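Local coordinates for type IV pilus biogenesis protein PilB (Streptococcus sanguinis, PDB 7B7P) that serves as a minor pilin of type IV pili with a direct role in adhesion, carrying a metal-binding von Willebrand factor A-like domain, at residues Gly172-Asp177 and Ser190-Leu195; Arg196-Ile201 and Asn401-Gln406. All blocks are in the same frame, centred on the assembly; numbering follows the deposited sequence.

Interaction 1 of 2, residues Gly172-Asp177 and Ser190-Leu195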
# COMPACT_ATOMS: atom_id res chain seq x y z
N GLY A 172 -15.39 23.25 6.54
CA GLY A 172 -15.10 24.68 6.48
C GLY A 172 -13.71 25.04 6.95
O GLY A 172 -13.11 26.00 6.46
N SER A 173 -13.16 24.28 7.91
CA SER A 173 -11.80 24.52 8.37
C SER A 173 -10.78 24.47 7.23
O SER A 173 -9.68 25.01 7.36
CB SER A 173 -11.44 23.49 9.46
OG SER A 173 -11.30 22.19 8.89
N MET A 174 -11.11 23.82 6.11
CA MET A 174 -10.15 23.69 5.02
C MET A 174 -9.95 25.00 4.24
O MET A 174 -9.13 25.03 3.32
CB MET A 174 -10.58 22.58 4.07
CG MET A 174 -10.49 21.19 4.67
SD MET A 174 -8.83 20.56 4.76
CE MET A 174 -8.55 20.03 3.07
N ASP A 175 -10.66 26.08 4.61
CA ASP A 175 -10.38 27.40 4.09
C ASP A 175 -9.31 28.14 4.87
O ASP A 175 -8.81 29.16 4.38
CB ASP A 175 -11.63 28.28 4.08
CG ASP A 175 -12.30 28.32 2.75
OD1 ASP A 175 -11.61 28.06 1.72
OD2 ASP A 175 -13.51 28.59 2.74
N TRP A 176 -8.98 27.69 6.08
CA TRP A 176 -7.93 28.34 6.84
C TRP A 176 -6.56 27.83 6.39
O TRP A 176 -6.46 26.90 5.59
CB TRP A 176 -8.10 28.11 8.33
CG TRP A 176 -9.48 28.22 8.83
CD1 TRP A 176 -10.46 29.08 8.38
CD2 TRP A 176 -10.06 27.47 9.90
NE1 TRP A 176 -11.62 28.89 9.11
CE2 TRP A 176 -11.39 27.91 10.04
CE3 TRP A 176 -9.58 26.46 10.75
CZ2 TRP A 176 -12.26 27.36 11.00
CZ3 TRP A 176 -10.43 25.93 11.70
CH2 TRP A 176 -11.76 26.38 11.82
N ASP A 177 -5.50 28.47 6.89
CA ASP A 177 -4.17 27.97 6.59
C ASP A 177 -3.84 26.81 7.54
O ASP A 177 -4.60 26.49 8.46
CB ASP A 177 -3.14 29.11 6.61
CG ASP A 177 -2.75 29.59 8.04
OD1 ASP A 177 -3.11 28.98 9.09
OD2 ASP A 177 -2.07 30.64 8.10
N SER A 190 -4.66 28.38 1.62
CA SER A 190 -5.55 27.55 2.44
C SER A 190 -5.13 26.09 2.37
O SER A 190 -4.42 25.65 1.45
CB SER A 190 -7.00 27.67 1.96
OG SER A 190 -7.18 26.85 0.81
N ARG A 191 -5.59 25.32 3.36
CA ARG A 191 -5.38 23.88 3.34
C ARG A 191 -5.90 23.28 2.04
O ARG A 191 -5.24 22.46 1.41
CB ARG A 191 -6.06 23.23 4.54
CG ARG A 191 -5.49 23.70 5.87
CD ARG A 191 -6.37 23.25 7.04
NE ARG A 191 -5.96 23.91 8.28
CZ ARG A 191 -6.43 23.60 9.48
NH1 ARG A 191 -7.33 22.63 9.63
NH2 ARG A 191 -6.00 24.27 10.54
N MET A 192 -7.09 23.72 1.61
CA MET A 192 -7.61 23.23 0.34
C MET A 192 -6.72 23.62 -0.83
O MET A 192 -6.48 22.79 -1.73
CB MET A 192 -9.04 23.73 0.11
CG MET A 192 -9.72 22.93 -0.99
SD MET A 192 -9.74 21.14 -0.59
CE MET A 192 -11.10 21.18 0.60
N ASP A 193 -6.20 24.86 -0.85
CA ASP A 193 -5.27 25.25 -1.92
C ASP A 193 -4.11 24.28 -1.97
O ASP A 193 -3.77 23.75 -3.04
CB ASP A 193 -4.76 26.68 -1.71
CG ASP A 193 -5.85 27.73 -1.89
OD1 ASP A 193 -6.76 27.49 -2.71
OD2 ASP A 193 -5.78 28.78 -1.21
N ILE A 194 -3.51 23.98 -0.81
CA ILE A 194 -2.35 23.10 -0.81
C ILE A 194 -2.76 21.68 -1.21
O ILE A 194 -2.04 21.00 -1.96
CB ILE A 194 -1.66 23.14 0.56
CG1 ILE A 194 -1.24 24.58 0.89
CG2 ILE A 194 -0.45 22.22 0.60
CD1 ILE A 194 -0.62 24.73 2.24
N LEU A 195 -3.94 21.24 -0.76
CA LEU A 195 -4.40 19.90 -1.09
C LEU A 195 -4.63 19.74 -2.59
O LEU A 195 -4.25 18.72 -3.18
CB LEU A 195 -5.67 19.57 -0.32
CG LEU A 195 -6.22 18.16 -0.60
CD1 LEU A 195 -5.12 17.08 -0.49
CD2 LEU A 195 -7.40 17.86 0.33
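Arg191, in the first turn of helix 191-209, runs its side chain along the backbone of Ser173-Asp177 and lies against backbone oxygens for most of its length. CB lies 3.9 Å from Met174 SD. With CG anti to the carbonyl carbon (chi1 -62°) and the chain extended from there to NE, CG passes 3.4 Å from Trp176 O and CD 3.8 Å from Ser173 O. NE then donates to Asp177 O at 2.9 Å; the oxygen lies near the guanidinium plane, whereas NE stands well above the plane of that carbonyl. NH2 adds a weak bond to the same oxygen, while Trp176 CE3 sits over one guanidinium face. NH1 makes salt bridges with Asp284 and Glu376. This is the MIDAS of the von Willebrand factor A-like domain: Ser173 and Asp284 are magnesium ligands joined by a hydrogen bond, and the Arg191 salt bridge is consistent with a second-shell hold on Asp284. The helix start is pinned by backbone bonds, Arg191 N to Trp176 O (2.9 Å) and Met192 N to Met174 O (3.0 Å), and by the Ser190-Asp193 capping box. The bent Met174 chain brings its CE 3.7 Å from both Met192 CE and Leu195 CD2.

Interaction 2 of 2, residues Arg196-Ile201 and Asn401-Gln406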
# COMPACT_ATOMS: atom_id res chain seq x y z
N ARG A 196 -5.27 20.73 -3.22
CA ARG A 196 -5.43 20.69 -4.67
C ARG A 196 -4.09 20.47 -5.38
O ARG A 196 -3.94 19.52 -6.16
CB ARG A 196 -6.08 21.97 -5.16
CG ARG A 196 -7.51 22.14 -4.78
CD ARG A 196 -7.98 23.37 -5.47
NE ARG A 196 -9.08 24.05 -4.80
CZ ARG A 196 -10.36 23.85 -5.09
NH1 ARG A 196 -10.67 22.95 -6.01
NH2 ARG A 196 -11.31 24.54 -4.47
N LYS A 197 -3.11 21.34 -5.11
CA LYS A 197 -1.82 21.22 -5.78
C LYS A 197 -1.17 19.87 -5.50
O LYS A 197 -0.71 19.18 -6.42
CB LYS A 197 -0.89 22.36 -5.35
CG LYS A 197 -1.41 23.78 -5.62
CD LYS A 197 -0.37 24.82 -5.15
CE LYS A 197 -0.73 26.24 -5.60
NZ LYS A 197 -2.07 26.70 -5.10
N LYS A 198 -1.11 19.46 -4.22
CA LYS A 198 -0.33 18.27 -3.88
C LYS A 198 -0.99 16.98 -4.35
O LYS A 198 -0.29 15.97 -4.54
CB LYS A 198 -0.09 18.21 -2.36
CG LYS A 198 0.84 19.28 -1.83
CD LYS A 198 2.14 19.35 -2.63
CE LYS A 198 3.13 20.32 -2.00
NZ LYS A 198 4.27 20.61 -2.94
N SER A 199 -2.30 16.97 -4.55
CA SER A 199 -2.91 15.75 -5.06
C SER A 199 -2.85 15.68 -6.59
O SER A 199 -2.79 14.57 -7.14
CB SER A 199 -4.35 15.61 -4.54
OG SER A 199 -5.20 16.65 -5.00
N VAL A 200 -2.82 16.82 -7.28
CA VAL A 200 -2.46 16.83 -8.70
C VAL A 200 -1.10 16.15 -8.90
O VAL A 200 -0.95 15.27 -9.76
CB VAL A 200 -2.46 18.27 -9.25
CG1 VAL A 200 -1.92 18.29 -10.69
CG2 VAL A 200 -3.86 18.85 -9.22
N ILE A 201 -0.10 16.53 -8.09
CA ILE A 201 1.20 15.86 -8.13
C ILE A 201 1.06 14.36 -7.89
O ILE A 201 1.67 13.54 -8.58
CB ILE A 201 2.16 16.51 -7.12
CG1 ILE A 201 2.45 17.97 -7.50
CG2 ILE A 201 3.46 15.72 -7.00
CD1 ILE A 201 3.57 18.59 -6.70
N ASN A 401 2.77 20.10 7.44
CA ASN A 401 3.12 21.21 6.57
C ASN A 401 3.04 20.77 5.12
O ASN A 401 2.76 19.61 4.81
CB ASN A 401 4.51 21.79 6.91
CG ASN A 401 5.58 20.73 6.97
OD1 ASN A 401 5.97 20.18 5.95
ND2 ASN A 401 6.05 20.42 8.17
N GLU A 402 3.35 21.71 4.22
CA GLU A 402 3.14 21.49 2.79
C GLU A 402 4.00 20.36 2.24
O GLU A 402 3.57 19.64 1.33
CB GLU A 402 3.41 22.79 2.02
CG GLU A 402 2.93 22.75 0.59
CD GLU A 402 3.70 23.66 -0.36
OE1 GLU A 402 4.77 23.23 -0.87
OE2 GLU A 402 3.22 24.79 -0.63
N GLU A 403 5.21 20.17 2.78
CA GLU A 403 6.09 19.15 2.23
C GLU A 403 5.94 17.80 2.91
O GLU A 403 6.24 16.77 2.30
CB GLU A 403 7.55 19.62 2.30
CG GLU A 403 8.05 20.11 0.94
CD GLU A 403 7.42 21.45 0.53
OE1 GLU A 403 6.93 21.55 -0.63
OE2 GLU A 403 7.44 22.40 1.36
N ALA A 404 5.47 17.79 4.15
CA ALA A 404 5.03 16.53 4.73
C ALA A 404 3.94 15.89 3.87
O ALA A 404 3.98 14.69 3.57
CB ALA A 404 4.55 16.76 6.16
N LEU A 405 2.98 16.70 3.42
CA LEU A 405 1.91 16.15 2.60
C LEU A 405 2.46 15.55 1.31
O LEU A 405 2.15 14.40 0.96
CB LEU A 405 0.86 17.22 2.31
CG LEU A 405 -0.32 16.63 1.52
CD1 LEU A 405 -0.95 15.40 2.23
CD2 LEU A 405 -1.35 17.70 1.21
N GLN A 406 3.32 16.29 0.60
CA GLN A 406 3.89 15.76 -0.64
C GLN A 406 4.73 14.50 -0.38
O GLN A 406 4.70 13.55 -1.17
CB GLN A 406 4.71 16.84 -1.33
CG GLN A 406 5.22 16.44 -2.69
CD GLN A 406 6.11 17.52 -3.29
OE1 GLN A 406 5.66 18.63 -3.57
NE2 GLN A 406 7.39 17.20 -3.45
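Side-by-side helix packing, with a lysine as the knob, joins Arg196-Ile201 to Asn401-Gln406 on one face of the central sheet of the von Willebrand factor A-like, Rossmann-type domain. The two helical segments run nearly parallel, their axes 10.0 Å apart and inclined by 26°. Lys198 points from helix 191-209 into a hole formed by Glu402, Glu403, Leu405 and Gln406, a knobs-into-holes contact in which the knob is apolar at its base and charged at its tip. Near the base, Lys198 CB rests 3.8 Å from Leu405 CD2, on the side where Leu405 also reaches Ile368 and Phe370 of strand 364-370 and Ala399 of strand 393-399. A bend at chi2 (-50°) then turns the lysine away from that leucine and along the surface of helix 402-424; CD passes 3.8 Å from Gln406 CB, and CE comes within 3.4 Å of Glu402 O.

The ammonium group ends among three side-chain oxygens. It forms a weak, salt-bridged hydrogen bond to Glu402 OE1, with NZ 3.4 Å away, and a longer ion pair with Glu403 OE1. The bond to Gln406 OE1 is modelled implausibly short, and its length is doubtful. Glu402 OE1 and Glu403 OE1 lie only 2.7 Å apart, so one of the two acids probably carries a proton, and the ammonium group would ease the remaining charge. Asn401 is the N-cap of helix 402-424: its OD1 accepts from Ala404 N at 3.0 Å and more weakly from Glu403 N. At the outer margin Gln406, extended with CG anti to the backbone N (chi1 -174°), passes obliquely by Ile201, whose CD1 lies 3.8 Å from Gln406 OE1.

In the fold
Running from the N terminus, the chain leaves strand 162-169, makes the turn 172-177 and returns after twelve loop residues to the start of helix 191-209; interaction 1 closes this short loop. Interaction 2 opens just afterwards on the same helix and closes a far larger one, 199 residues that include the remaining strands of the domain's central sheet. The two contacts are therefore in series, neither nested nor crossed, and their centres lie 12 Å apart. Helix 191-209 links them: its first turn holds the metal-site loop, its next turns meet the C-terminal helix 402-424. They touch directly where Ile194 CG2 packs against Glu402 CG at 3.4 Å.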